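Local atomic coordinates of RegF protein (Neisseria gonorrhoeae, PDB entry 4HOJ), a protein that binds glutathione as a member of the glutathione transferase superfamily and, as a stringent starvation protein A homologue, probably acts in regulation. Residues S8-P13 against T195-A200; P13-C18 against Q51-V56; Y23-D28 against P79-G84; N105-L110 against E125-G130. All coordinates share one frame; numbering follows the deposited sequence.

Overall arrangement
Contact 2 is the most deeply buried of the four, every touching residue being buried: residues 13-18 meet 51-56 inside the thioredoxin-like domain, by apolar packing beside the glutathione. Contact 1 abuts it, sharing Pro-13, and carries the loop before helix 13-25 to the C-terminal helix 196-199 through a hydrogen bond and a capped helix start, partly at the surface. Contact 3, partly buried and away from the glutathione, uses the far end of the same helix 13-25, with centres about 17 Å from contact 2, and relies on a lysine held by two backbone carbonyls and an aspartate. Contact 4, wholly helical and without hydrogen bonds between its segments, lies in the C-terminal domain; its Val-107 packs on Pro-13 and Phe-14.

Contact 1: residues S8-P13 against T195-A200; sequences SGITCP and TPAEKA. With GSH (glutathione), chain C.
Thr-195 and Ile-10 meet where a capping box opens helix 196-199 against the loop that follows strand 5-8 of the thioredoxin-like domain. The hydroxyl OG1 of Thr-195 donates to Ile-10 O at 2.7 Å, lying in the carbonyl plane on a lone pair, with a C=O...donor angle of 141°. It also accepts from Glu-198 N, while Glu-198 OE1 takes Thr-195 N on its anti side at 3.0 Å, closing the box. With chi1 of 73°, OG1 sits between the backbone N and carbonyl carbon of Thr-195, which lets it serve the helix start and the loop together; CG2 lies against Ile-10 O as well. The extended Glu-198 chain passes the same carbonyl, its CG 3.5 Å from Ile-10 O, and its carboxylate ends in two salt bridges, OE2 to Arg-162 and OE1 to Arg-19, which probably keep the buried group ionised. On the more exposed side, the methyl of Ala-197 is met by two tips: Ile-10 CD1 and Thr-11 CG2. Cys-12, the residue that binds glutathione covalently, follows at the N-cap of helix 13-25, its CB directed away from 195-200. The closer methyl pair is Thr-11 CG2 with Ala-197 CB, 3.7 Å apart.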
loop_
_atom_site.group_PDB
_atom_site.type_symbol
_atom_site.label_atom_id
_atom_site.label_comp_id
_atom_site.label_asym_id
_atom_site.label_seq_id
_atom_site.Cartn_x
_atom_site.Cartn_y
_atom_site.Cartn_z
ATOM N N SER A 8 10.379 -15.382 9.233
ATOM C CA SER A 8 10.770 -14.134 9.911
ATOM C C SER A 8 12.283 -14.031 10.010
ATOM O O SER A 8 12.936 -15.036 10.238
ATOM C CB SER A 8 10.182 -14.206 11.335
ATOM O OG SER A 8 10.759 -13.178 12.142
ATOM N N GLY A 9 12.820 -12.839 9.832
ATOM C CA GLY A 9 14.230 -12.602 10.138
ATOM C C GLY A 9 14.391 -12.110 11.567
ATOM O O GLY A 9 13.631 -11.247 12.020
ATOM N N ILE A 10 15.379 -12.603 12.274
ATOM C CA ILE A 10 15.460 -12.314 13.713
ATOM C C ILE A 10 15.796 -10.865 14.019
ATOM O O ILE A 10 15.551 -10.384 15.121
ATOM C CB ILE A 10 16.420 -13.237 14.413
ATOM C CG1 ILE A 10 17.863 -13.101 13.914
ATOM C CG2 ILE A 10 15.945 -14.715 14.232
ATOM C CD1 ILE A 10 18.856 -13.921 14.744
ATOM N N THR A 11 16.354 -10.155 13.048
ATOM C CA THR A 11 16.592 -8.703 13.266
ATOM C C THR A 11 15.782 -7.859 12.315
ATOM O O THR A 11 16.022 -6.658 12.231
ATOM C CB THR A 11 18.087 -8.281 13.219
ATOM O OG1 THR A 11 18.608 -8.588 11.926
ATOM C CG2 THR A 11 18.896 -9.019 14.299
ATOM N N CYS A 12 14.803 -8.436 11.628
ATOM C CA CYS A 12 14.109 -7.713 10.576
ATOM C C CYS A 12 12.959 -6.881 11.162
ATOM O O CYS A 12 12.032 -7.474 11.740
ATOM C CB CYS A 12 13.557 -8.743 9.576
ATOM S SG CYS A 12 12.482 -8.042 8.319
ATOM N N PRO A 13 12.978 -5.560 10.950
ATOM C CA PRO A 13 11.883 -4.755 11.534
ATOM C C PRO A 13 10.530 -5.075 10.913
ATOM O O PRO A 13 9.499 -4.867 11.563
ATOM C CB PRO A 13 12.328 -3.282 11.291
ATOM C CG PRO A 13 13.330 -3.384 10.092
ATOM C CD PRO A 13 14.035 -4.753 10.307
ATOM N N THR A 195 12.704 -10.891 19.413
ATOM C CA THR A 195 13.656 -11.981 19.433
ATOM C C THR A 195 14.826 -11.671 20.432
ATOM O O THR A 195 15.021 -10.507 20.825
ATOM C CB THR A 195 14.239 -12.207 18.020
ATOM O OG1 THR A 195 15.135 -11.138 17.719
ATOM C CG2 THR A 195 13.181 -12.307 16.932
ATOM N N PRO A 196 15.646 -12.681 20.784
ATOM C CA PRO A 196 16.819 -12.368 21.608
ATOM C C PRO A 196 17.759 -11.377 20.976
ATOM O O PRO A 196 18.329 -10.543 21.655
ATOM C CB PRO A 196 17.506 -13.727 21.810
ATOM C CG PRO A 196 16.491 -14.704 21.553
ATOM C CD PRO A 196 15.499 -14.130 20.564
ATOM N N ALA A 197 17.839 -11.405 19.627
ATOM C CA ALA A 197 18.698 -10.445 18.948
ATOM C C ALA A 197 18.126 -9.040 19.081
ATOM O O ALA A 197 18.849 -8.105 19.309
ATOM C CB ALA A 197 18.833 -10.853 17.458
ATOM N N GLU A 198 16.795 -8.906 18.990
ATOM C CA GLU A 198 16.206 -7.560 19.108
ATOM C C GLU A 198 16.283 -7.054 20.544
ATOM O O GLU A 198 16.474 -5.828 20.750
ATOM C CB GLU A 198 14.751 -7.607 18.622
ATOM C CG GLU A 198 14.643 -7.676 17.083
ATOM C CD GLU A 198 13.299 -8.128 16.624
ATOM O OE1 GLU A 198 12.499 -8.729 17.404
ATOM O OE2 GLU A 198 12.992 -7.886 15.427
ATOM N N LYS A 199 16.230 -7.971 21.530
ATOM C CA LYS A 199 16.433 -7.543 22.903
ATOM C C LYS A 199 17.800 -6.938 23.098
ATOM O O LYS A 199 17.924 -6.021 23.929
ATOM C CB LYS A 199 16.199 -8.715 23.856
ATOM C CG LYS A 199 14.723 -9.103 23.877
ATOM C CD LYS A 199 14.457 -10.175 24.939
ATOM C CE LYS A 199 12.966 -10.619 24.844
ATOM N NZ LYS A 199 12.810 -11.822 25.725
ATOM N N ALA A 200 18.795 -7.391 22.354
ATOM C CA ALA A 200 20.158 -6.821 22.415
ATOM C C ALA A 200 20.280 -5.381 21.910
ATOM O O ALA A 200 21.291 -4.711 22.129
ATOM C CB ALA A 200 21.181 -7.734 21.645
HETATM N N1 GSH C . 8.229 -4.134 2.017
HETATM C CA1 GSH C . 8.682 -5.324 2.794
HETATM C C1 GSH C . 7.734 -5.604 3.901
HETATM O O11 GSH C . 7.543 -6.787 4.281
HETATM O O12 GSH C . 7.180 -4.629 4.440
HETATM C CB1 GSH C . 10.140 -5.171 3.250
HETATM C CG1 GSH C . 10.735 -6.462 3.824
HETATM C CD1 GSH C . 12.245 -6.349 3.917
HETATM O OE1 GSH C . 12.870 -5.356 3.618
HETATM N N2 GSH C . 12.823 -7.494 4.444
HETATM C CA2 GSH C . 14.280 -7.544 4.556
HETATM C C2 GSH C . 14.731 -8.681 3.674
HETATM O O2 GSH C . 14.196 -9.769 3.533
HETATM C CB2 GSH C . 14.800 -7.837 5.922
HETATM S SG2 GSH C . 14.265 -6.689 7.160
HETATM N N3 GSH C . 16.019 -8.432 3.039
HETATM C CA3 GSH C . 16.616 -9.413 2.151
HETATM C C3 GSH C . 16.717 -8.784 0.797
HETATM O O31 GSH C . 16.196 -7.669 0.449
HETATM O O32 GSH C . 17.357 -9.453 -0.047
#

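Contact 2: residues P13-C18 against Q51-V56; sequences PFSHRC and QVPVLV. With GSH (glutathione), chain C.
Val-52 O, accepting from glutathione N2 at 2.8 Å, makes the shortest polar bond here, in the cis-proline loop of the thioredoxin-like fold, with Pro-53 following the cis peptide. Val-52 N returns a bond to glutathione O2 at 3.0 Å, so the backbone of one residue grips the ligand in the antiparallel manner of a strand. Gln-51 adds a nearly straight bond (170°) from NE2 to the carboxylate oxygen O31, its chain extended beyond CG along the ligand. Across from this loop stands the first turn and a half of helix 13-25, and Pro-53 wedges against it. Its CD lies 3.7 Å from Phe-14 CB and also touches Ser-15 N, while CG meets Cys-18 SG at 3.7 Å; one proline ring thus spans three helix positions. Ser-15 OG rests beside Val-52 CG2, though its polar partner is Gly-9 N. Phe-14 has CG anti to its carbonyl carbon (chi1 -58°), which carries the ring away from Pro-53 to the ligand, where CB1 of glutathione lies over one face, toward the rim. Arg-17 reaches past the ring, with Phe-14 CE1 over one face of its guanidinium, and goes on to a salt bridge with Glu-100 and a bond to Ser-65. On the ligand side of the proline, Pro-53 CD comes within 3.5 Å of glutathione O11.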
loop_
_atom_site.group_PDB
_atom_site.type_symbol
_atom_site.label_atom_id
_atom_site.label_comp_id
_atom_site.label_asym_id
_atom_site.label_seq_id
_atom_site.Cartn_x
_atom_site.Cartn_y
_atom_site.Cartn_z
ATOM N N PRO A 13 12.978 -5.560 10.950
ATOM C CA PRO A 13 11.883 -4.755 11.534
ATOM C C PRO A 13 10.530 -5.075 10.913
ATOM O O PRO A 13 9.499 -4.867 11.563
ATOM C CB PRO A 13 12.328 -3.282 11.291
ATOM C CG PRO A 13 13.330 -3.384 10.092
ATOM C CD PRO A 13 14.035 -4.753 10.307
ATOM N N PHE A 14 10.500 -5.517 9.657
ATOM C CA PHE A 14 9.235 -5.814 8.990
ATOM C C PHE A 14 8.663 -7.085 9.500
ATOM O O PHE A 14 7.458 -7.164 9.778
ATOM C CB PHE A 14 9.437 -5.820 7.462
ATOM C CG PHE A 14 9.974 -4.510 6.954
ATOM C CD1 PHE A 14 9.134 -3.419 6.868
ATOM C CD2 PHE A 14 11.292 -4.355 6.654
ATOM C CE1 PHE A 14 9.594 -2.207 6.417
ATOM C CE2 PHE A 14 11.802 -3.114 6.245
ATOM C CZ PHE A 14 10.938 -2.031 6.129
ATOM N N SER A 15 9.520 -8.078 9.782
ATOM C CA SER A 15 9.083 -9.310 10.470
ATOM C C SER A 15 8.610 -9.024 11.911
ATOM O O SER A 15 7.668 -9.649 12.405
ATOM C CB SER A 15 10.264 -10.337 10.538
ATOM O OG SER A 15 10.659 -10.732 9.198
ATOM N N HIS A 16 9.301 -8.091 12.550
ATOM C CA HIS A 16 8.975 -7.689 13.905
ATOM C C HIS A 16 7.515 -7.179 13.963
ATOM O O HIS A 16 6.756 -7.513 14.886
ATOM C CB HIS A 16 9.995 -6.642 14.320
ATOM C CG HIS A 16 9.958 -6.277 15.764
ATOM N ND1 HIS A 16 10.815 -5.332 16.262
ATOM C CD2 HIS A 16 9.134 -6.656 16.792
ATOM C CE1 HIS A 16 10.577 -5.178 17.562
ATOM N NE2 HIS A 16 9.552 -5.961 17.910
ATOM N N ARG A 17 7.074 -6.446 12.924
ATOM C CA ARG A 17 5.691 -5.946 12.922
ATOM C C ARG A 17 4.740 -7.123 12.989
ATOM O O ARG A 17 3.748 -7.097 13.745
ATOM C CB ARG A 17 5.336 -5.181 11.619
ATOM C CG ARG A 17 6.100 -3.945 11.348
ATOM C CD ARG A 17 5.700 -3.431 9.957
ATOM N NE ARG A 17 6.109 -2.039 9.745
ATOM C CZ ARG A 17 6.044 -1.463 8.539
ATOM N NH1 ARG A 17 5.789 -2.181 7.426
ATOM N NH2 ARG A 17 6.324 -0.176 8.484
ATOM N N CYS A 18 5.006 -8.159 12.179
ATOM C CA CYS A 18 4.084 -9.304 12.105
ATOM C C CYS A 18 4.127 -10.127 13.384
ATOM O O CYS A 18 3.082 -10.561 13.881
ATOM C CB CYS A 18 4.437 -10.172 10.904
ATOM S SG CYS A 18 4.358 -9.295 9.323
ATOM N N GLN A 51 12.252 -11.878 0.146
ATOM C CA GLN A 51 12.375 -11.203 1.423
ATOM C C GLN A 51 11.469 -11.867 2.458
ATOM O O GLN A 51 10.484 -12.547 2.161
ATOM C CB GLN A 51 11.942 -9.746 1.312
ATOM C CG GLN A 51 12.873 -8.937 0.441
ATOM C CD GLN A 51 12.424 -7.502 0.345
ATOM O OE1 GLN A 51 11.221 -7.213 0.359
ATOM N NE2 GLN A 51 13.383 -6.573 0.286
ATOM N N VAL A 52 11.842 -11.608 3.722
ATOM C CA VAL A 52 10.927 -11.831 4.842
ATOM C C VAL A 52 10.307 -10.495 5.256
ATOM O O VAL A 52 10.897 -9.440 5.017
ATOM C CB VAL A 52 11.670 -12.467 6.066
ATOM C CG1 VAL A 52 12.045 -13.872 5.695
ATOM C CG2 VAL A 52 12.883 -11.619 6.471
ATOM N N PRO A 53 9.115 -10.513 5.855
ATOM C CA PRO A 53 8.364 -11.702 6.247
ATOM C C PRO A 53 7.488 -12.270 5.151
ATOM O O PRO A 53 7.102 -11.593 4.148
ATOM C CB PRO A 53 7.439 -11.174 7.348
ATOM C CG PRO A 53 7.216 -9.678 6.965
ATOM C CD PRO A 53 8.616 -9.274 6.478
ATOM N N VAL A 54 7.133 -13.553 5.296
ATOM C CA VAL A 54 6.115 -14.239 4.497
ATOM C C VAL A 54 5.176 -14.929 5.479
ATOM O O VAL A 54 5.639 -15.461 6.526
ATOM C CB VAL A 54 6.755 -15.280 3.594
ATOM C CG1 VAL A 54 5.725 -16.176 2.904
ATOM C CG2 VAL A 54 7.624 -14.561 2.539
ATOM N N LEU A 55 3.873 -14.914 5.243
ATOM C CA LEU A 55 2.955 -15.698 6.028
ATOM C C LEU A 55 2.350 -16.770 5.149
ATOM O O LEU A 55 1.900 -16.482 4.006
ATOM C CB LEU A 55 1.868 -14.806 6.592
ATOM C CG LEU A 55 0.936 -15.467 7.616
ATOM C CD1 LEU A 55 1.604 -15.477 9.009
ATOM C CD2 LEU A 55 -0.413 -14.757 7.710
ATOM N N VAL A 56 2.297 -17.997 5.663
ATOM C CA VAL A 56 1.623 -19.093 4.986
ATOM C C VAL A 56 0.531 -19.621 5.868
ATOM O O VAL A 56 0.765 -19.925 7.050
ATOM C CB VAL A 56 2.610 -20.229 4.606
ATOM C CG1 VAL A 56 1.850 -21.432 3.987
ATOM C CG2 VAL A 56 3.675 -19.682 3.643
HETATM N N1 GSH C . 8.229 -4.134 2.017
HETATM C CA1 GSH C . 8.682 -5.324 2.794
HETATM C C1 GSH C . 7.734 -5.604 3.901
HETATM O O11 GSH C . 7.543 -6.787 4.281
HETATM O O12 GSH C . 7.180 -4.629 4.440
HETATM C CB1 GSH C . 10.140 -5.171 3.250
HETATM C CG1 GSH C . 10.735 -6.462 3.824
HETATM C CD1 GSH C . 12.245 -6.349 3.917
HETATM O OE1 GSH C . 12.870 -5.356 3.618
HETATM N N2 GSH C . 12.823 -7.494 4.444
HETATM C CA2 GSH C . 14.280 -7.544 4.556
HETATM C C2 GSH C . 14.731 -8.681 3.674
HETATM O O2 GSH C . 14.196 -9.769 3.533
HETATM C CB2 GSH C . 14.800 -7.837 5.922
HETATM S SG2 GSH C . 14.265 -6.689 7.160
HETATM N N3 GSH C . 16.019 -8.432 3.039
HETATM C CA3 GSH C . 16.616 -9.413 2.151
HETATM C C3 GSH C . 16.717 -8.784 0.797
HETATM O O31 GSH C . 16.196 -7.669 0.449
HETATM O O32 GSH C . 17.357 -9.453 -0.047
#

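Contact 3: residues Y23-D28 against P79-G84; sequences YEKGMD and PQLMPG
Lys-25 and Pro-79 supply the polar part of this contact, in which the end of the first helix of the thioredoxin-like domain, helix 13-25, meets the connection between helix 65-75 and helix 86-102. Lys-25 NZ donates to Pro-79 O at 2.7 Å, approaching from above the carbonyl plane, 42° out of it, and hence not along a lone pair. The same ammonium group is bonded to Phe-76 O and forms a salt bridge with Asp-73, so three oxygens hold a buried charge; the carboxylate probably balances it. A bend at chi2 (-67°) turns the lysine chain toward the loop, after which it runs extended to NZ. The carboxylate of Glu-24 serves a different neighbour, forming a salt bridge with Arg-187. The remaining contacts are van der Waals packing. Lys-25 and Pro-79 slide past each other in opposite directions, Lys-25 CD 4.2 Å from Pro-79 CD, and Lys-25 CE passes Leu-81 CD1 at 4.0 Å in the same manner. Leu-81 CD1 also reaches Glu-24 CB at 4.2 Å, while Pro-79 CG lies against Glu-24 O. Asp-73 accepts from Leu-81 N too, so one residue of helix 65-75 fixes both lysine and loop, while Glu-24 packs on Ala-189 of helix 188-193.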
loop_
_atom_site.group_PDB
_atom_site.type_symbol
_atom_site.label_atom_id
_atom_site.label_comp_id
_atom_site.label_asym_id
_atom_site.label_seq_id
_atom_site.Cartn_x
_atom_site.Cartn_y
_atom_site.Cartn_z
ATOM N N TYR A 23 1.391 -11.925 18.423
ATOM C CA TYR A 23 1.279 -12.012 19.869
ATOM C C TYR A 23 0.161 -11.168 20.454
ATOM O O TYR A 23 -0.431 -11.563 21.463
ATOM C CB TYR A 23 2.630 -11.715 20.516
ATOM C CG TYR A 23 3.598 -12.887 20.433
ATOM C CD1 TYR A 23 3.394 -13.994 21.235
ATOM C CD2 TYR A 23 4.670 -12.894 19.555
ATOM C CE1 TYR A 23 4.253 -15.060 21.179
ATOM C CE2 TYR A 23 5.550 -13.971 19.490
ATOM C CZ TYR A 23 5.308 -15.047 20.307
ATOM O OH TYR A 23 6.126 -16.160 20.312
ATOM N N GLU A 24 -0.207 -10.068 19.779
ATOM C CA GLU A 24 -1.373 -9.314 20.266
ATOM C C GLU A 24 -2.648 -10.138 20.094
ATOM O O GLU A 24 -3.532 -10.040 20.925
ATOM C CB GLU A 24 -1.542 -7.961 19.496
ATOM C CG GLU A 24 -0.541 -6.858 19.866
ATOM C CD GLU A 24 -0.880 -6.184 21.185
ATOM O OE1 GLU A 24 -2.092 -6.157 21.551
ATOM O OE2 GLU A 24 0.014 -5.686 21.865
ATOM N N LYS A 25 -2.774 -10.917 19.013
ATOM C CA LYS A 25 -3.970 -11.740 18.798
ATOM C C LYS A 25 -3.982 -12.982 19.648
ATOM O O LYS A 25 -5.055 -13.508 19.947
ATOM C CB LYS A 25 -4.071 -12.114 17.314
ATOM C CG LYS A 25 -4.225 -10.919 16.378
ATOM C CD LYS A 25 -5.583 -10.237 16.586
ATOM C CE LYS A 25 -5.828 -9.231 15.429
ATOM N NZ LYS A 25 -7.255 -8.747 15.365
ATOM N N GLY A 26 -2.806 -13.493 20.000
ATOM C CA GLY A 26 -2.764 -14.599 20.939
ATOM C C GLY A 26 -3.162 -15.971 20.421
ATOM O O GLY A 26 -3.368 -16.865 21.234
ATOM N N MET A 27 -3.258 -16.159 19.109
ATOM C CA MET A 27 -3.684 -17.454 18.545
ATOM C C MET A 27 -2.490 -18.361 18.278
ATOM O O MET A 27 -1.345 -17.963 18.504
ATOM C CB MET A 27 -4.466 -17.236 17.243
ATOM C CG MET A 27 -5.770 -16.487 17.464
ATOM S SD MET A 27 -7.015 -17.364 18.457
ATOM C CE MET A 27 -6.627 -16.899 20.142
ATOM N N ASP A 28 -2.746 -19.558 17.756
ATOM C CA ASP A 28 -1.643 -20.472 17.498
ATOM C C ASP A 28 -0.971 -20.143 16.179
ATOM O O ASP A 28 -1.609 -19.927 15.142
ATOM C CB ASP A 28 -2.079 -21.941 17.554
ATOM C CG ASP A 28 -2.818 -22.383 16.298
ATOM O OD1 ASP A 28 -3.533 -21.547 15.687
ATOM O OD2 ASP A 28 -2.686 -23.580 15.930
ATOM N N PRO A 79 -8.761 -9.438 19.506
ATOM C CA PRO A 79 -9.143 -8.025 19.614
ATOM C C PRO A 79 -8.899 -7.262 18.302
ATOM O O PRO A 79 -7.876 -7.464 17.662
ATOM C CB PRO A 79 -8.153 -7.492 20.647
ATOM C CG PRO A 79 -6.959 -8.374 20.518
ATOM C CD PRO A 79 -7.517 -9.734 20.250
ATOM N N GLN A 80 -9.789 -6.348 17.937
ATOM C CA GLN A 80 -9.608 -5.537 16.723
ATOM C C GLN A 80 -8.420 -4.576 16.798
ATOM O O GLN A 80 -8.272 -3.835 17.771
ATOM C CB GLN A 80 -10.869 -4.717 16.422
ATOM C CG GLN A 80 -12.143 -5.545 16.368
ATOM C CD GLN A 80 -13.409 -4.739 16.653
ATOM O OE1 GLN A 80 -13.418 -3.826 17.491
ATOM N NE2 GLN A 80 -14.490 -5.088 15.962
ATOM N N LEU A 81 -7.561 -4.602 15.787
ATOM C CA LEU A 81 -6.427 -3.715 15.768
ATOM C C LEU A 81 -6.689 -2.505 14.888
ATOM O O LEU A 81 -5.851 -1.687 14.710
ATOM C CB LEU A 81 -5.108 -4.463 15.410
ATOM C CG LEU A 81 -4.656 -5.413 16.522
ATOM C CD1 LEU A 81 -3.397 -6.164 16.123
ATOM C CD2 LEU A 81 -4.455 -4.616 17.798
ATOM N N MET A 82 -7.909 -2.353 14.381
ATOM C CA MET A 82 -8.278 -1.135 13.671
ATOM C C MET A 82 -9.571 -0.571 14.240
ATOM O O MET A 82 -10.418 -1.312 14.708
ATOM C CB MET A 82 -8.454 -1.410 12.171
ATOM C CG MET A 82 -7.226 -1.957 11.422
ATOM S SD MET A 82 -6.019 -0.679 10.996
ATOM C CE MET A 82 -6.281 -0.530 9.174
ATOM N N PRO A 83 -9.790 0.757 14.115
ATOM C CA PRO A 83 -11.110 1.342 14.440
ATOM C C PRO A 83 -12.186 0.781 13.534
ATOM O O PRO A 83 -11.857 0.265 12.476
ATOM C CB PRO A 83 -10.910 2.828 14.168
ATOM C CG PRO A 83 -9.631 2.925 13.352
ATOM C CD PRO A 83 -8.799 1.782 13.747
ATOM N N GLY A 84 -13.448 0.847 13.941
ATOM C CA GLY A 84 -14.539 0.446 13.066
ATOM C C GLY A 84 -14.957 1.505 12.072
ATOM O O GLY A 84 -15.594 1.216 11.045
#

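Contact 4: residues N105-L110 against E125-G130; sequences NHVQVL and EAIGNG
His-106 and Ala-126 make the CH-pi contact of the first shell: the Ala-126 methyl sits over the centre of the imidazole, 3.5 Å from CB to the ring centroid and 15° off its normal. With chi1 of -58°, CG of His-106 lies anti to the carbonyl carbon, and the ring is laid flat on the methyl; Asn-105 ND2 lies over the opposite face, toward the rim. Ile-127 packs beside the histidine. Its CG1 touches His-106 CB at 3.5 Å, and its CD1 meets Leu-110 CD1 tip to tip at 3.8 Å. Val-107 crosses the isoleucine at about a right angle, CG2 to CD1 4.0 Å. These side chains pack between helix 104-111 and helix 117-134 of the C-terminal helical domain; the axes of the segments 105-110 and 125-130 run roughly antiparallel, at 147°, and approach to 9.7 Å. Farther out, Leu-159 of helix 151-161 touches both Val-107 and Ile-127, Tyr-166 rests on Val-107 and Leu-110, and Val-107 also touches Pro-13 and Phe-14 of the glutathione-binding domain. With no hydrogen bond between the two segments, the pairing probably rests on shape fit and dispersion, the CH-pi contact included.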
loop_
_atom_site.group_PDB
_atom_site.type_symbol
_atom_site.label_atom_id
_atom_site.label_comp_id
_atom_site.label_asym_id
_atom_site.label_seq_id
_atom_site.Cartn_x
_atom_site.Cartn_y
_atom_site.Cartn_z
ATOM N N ASN A 105 11.121 3.560 3.836
ATOM C CA ASN A 105 12.064 3.534 2.696
ATOM C C ASN A 105 13.487 3.752 3.216
ATOM O O ASN A 105 14.426 3.080 2.807
ATOM C CB ASN A 105 11.670 4.601 1.687
ATOM C CG ASN A 105 11.639 5.992 2.290
ATOM O OD1 ASN A 105 11.168 6.211 3.413
ATOM N ND2 ASN A 105 12.175 6.989 1.516
ATOM N N HIS A 106 13.641 4.657 4.172
ATOM C CA HIS A 106 14.964 4.894 4.783
ATOM C C HIS A 106 15.407 3.723 5.636
ATOM O O HIS A 106 16.608 3.386 5.642
ATOM C CB HIS A 106 14.946 6.186 5.621
ATOM C CG HIS A 106 14.562 7.392 4.812
ATOM N ND1 HIS A 106 15.362 7.899 3.808
ATOM C CD2 HIS A 106 13.457 8.180 4.871
ATOM C CE1 HIS A 106 14.737 8.926 3.249
ATOM N NE2 HIS A 106 13.590 9.127 3.879
ATOM N N VAL A 107 14.456 3.090 6.335
ATOM C CA VAL A 107 14.768 1.872 7.105
ATOM C C VAL A 107 15.344 0.810 6.166
ATOM O O VAL A 107 16.322 0.161 6.509
ATOM C CB VAL A 107 13.496 1.367 7.804
ATOM C CG1 VAL A 107 13.720 -0.085 8.377
ATOM C CG2 VAL A 107 13.101 2.367 8.878
ATOM N N GLN A 108 14.767 0.645 4.971
ATOM C CA GLN A 108 15.346 -0.354 4.065
ATOM C C GLN A 108 16.783 -0.072 3.678
ATOM O O GLN A 108 17.568 -1.011 3.465
ATOM C CB GLN A 108 14.475 -0.502 2.796
ATOM C CG GLN A 108 13.088 -1.115 3.140
ATOM C CD GLN A 108 12.169 -1.246 1.934
ATOM O OE1 GLN A 108 12.501 -1.949 0.973
ATOM N NE2 GLN A 108 11.063 -0.518 1.941
ATOM N N VAL A 109 17.113 1.218 3.533
ATOM C CA VAL A 109 18.503 1.600 3.243
ATOM C C VAL A 109 19.444 1.231 4.407
ATOM O O VAL A 109 20.503 0.669 4.202
ATOM C CB VAL A 109 18.633 3.112 2.921
ATOM C CG1 VAL A 109 20.111 3.482 2.689
ATOM C CG2 VAL A 109 17.813 3.506 1.682
ATOM N N LEU A 110 19.016 1.492 5.646
ATOM C CA LEU A 110 19.815 1.159 6.817
ATOM C C LEU A 110 19.942 -0.333 6.944
ATOM O O LEU A 110 20.922 -0.807 7.510
ATOM C CB LEU A 110 19.147 1.724 8.076
ATOM C CG LEU A 110 19.145 3.253 8.139
ATOM C CD1 LEU A 110 18.707 3.724 9.494
ATOM C CD2 LEU A 110 20.556 3.771 7.859
ATOM N N GLU A 125 19.574 10.457 8.911
ATOM C CA GLU A 125 19.175 11.834 9.072
ATOM C C GLU A 125 17.702 12.025 8.773
ATOM O O GLU A 125 16.980 12.703 9.518
ATOM C CB GLU A 125 19.990 12.661 8.090
ATOM C CG GLU A 125 19.715 14.145 8.129
ATOM C CD GLU A 125 20.626 14.854 9.109
ATOM O OE1 GLU A 125 21.104 14.178 10.055
ATOM O OE2 GLU A 125 20.875 16.068 8.925
ATOM N N ALA A 126 17.247 11.434 7.673
ATOM C CA ALA A 126 15.842 11.615 7.282
ATOM C C ALA A 126 14.874 11.002 8.267
ATOM O O ALA A 126 13.811 11.534 8.513
ATOM C CB ALA A 126 15.595 11.085 5.863
ATOM N N ILE A 127 15.261 9.893 8.874
ATOM C CA ILE A 127 14.386 9.288 9.870
ATOM C C ILE A 127 14.297 10.166 11.106
ATOM O O ILE A 127 13.195 10.394 11.593
ATOM C CB ILE A 127 14.877 7.875 10.256
ATOM C CG1 ILE A 127 14.709 6.919 9.059
ATOM C CG2 ILE A 127 14.168 7.385 11.546
ATOM C CD1 ILE A 127 15.417 5.557 9.261
ATOM N N GLY A 128 15.423 10.715 11.564
ATOM C CA GLY A 128 15.365 11.573 12.730
ATOM C C GLY A 128 14.515 12.797 12.460
ATOM O O GLY A 128 13.738 13.219 13.308
ATOM N N ASN A 129 14.660 13.374 11.283
ATOM C CA ASN A 129 13.921 14.587 10.958
ATOM C C ASN A 129 12.424 14.292 10.852
ATOM O O ASN A 129 11.582 15.066 11.355
ATOM C CB ASN A 129 14.459 15.167 9.667
ATOM C CG ASN A 129 15.820 15.812 9.846
ATOM O OD1 ASN A 129 16.152 16.311 10.932
ATOM N ND2 ASN A 129 16.626 15.792 8.784
ATOM N N GLY A 130 12.097 13.195 10.177
ATOM C CA GLY A 130 10.721 12.762 9.998
ATOM C C GLY A 130 10.014 12.462 11.301
ATOM O O GLY A 130 8.863 12.894 11.506
#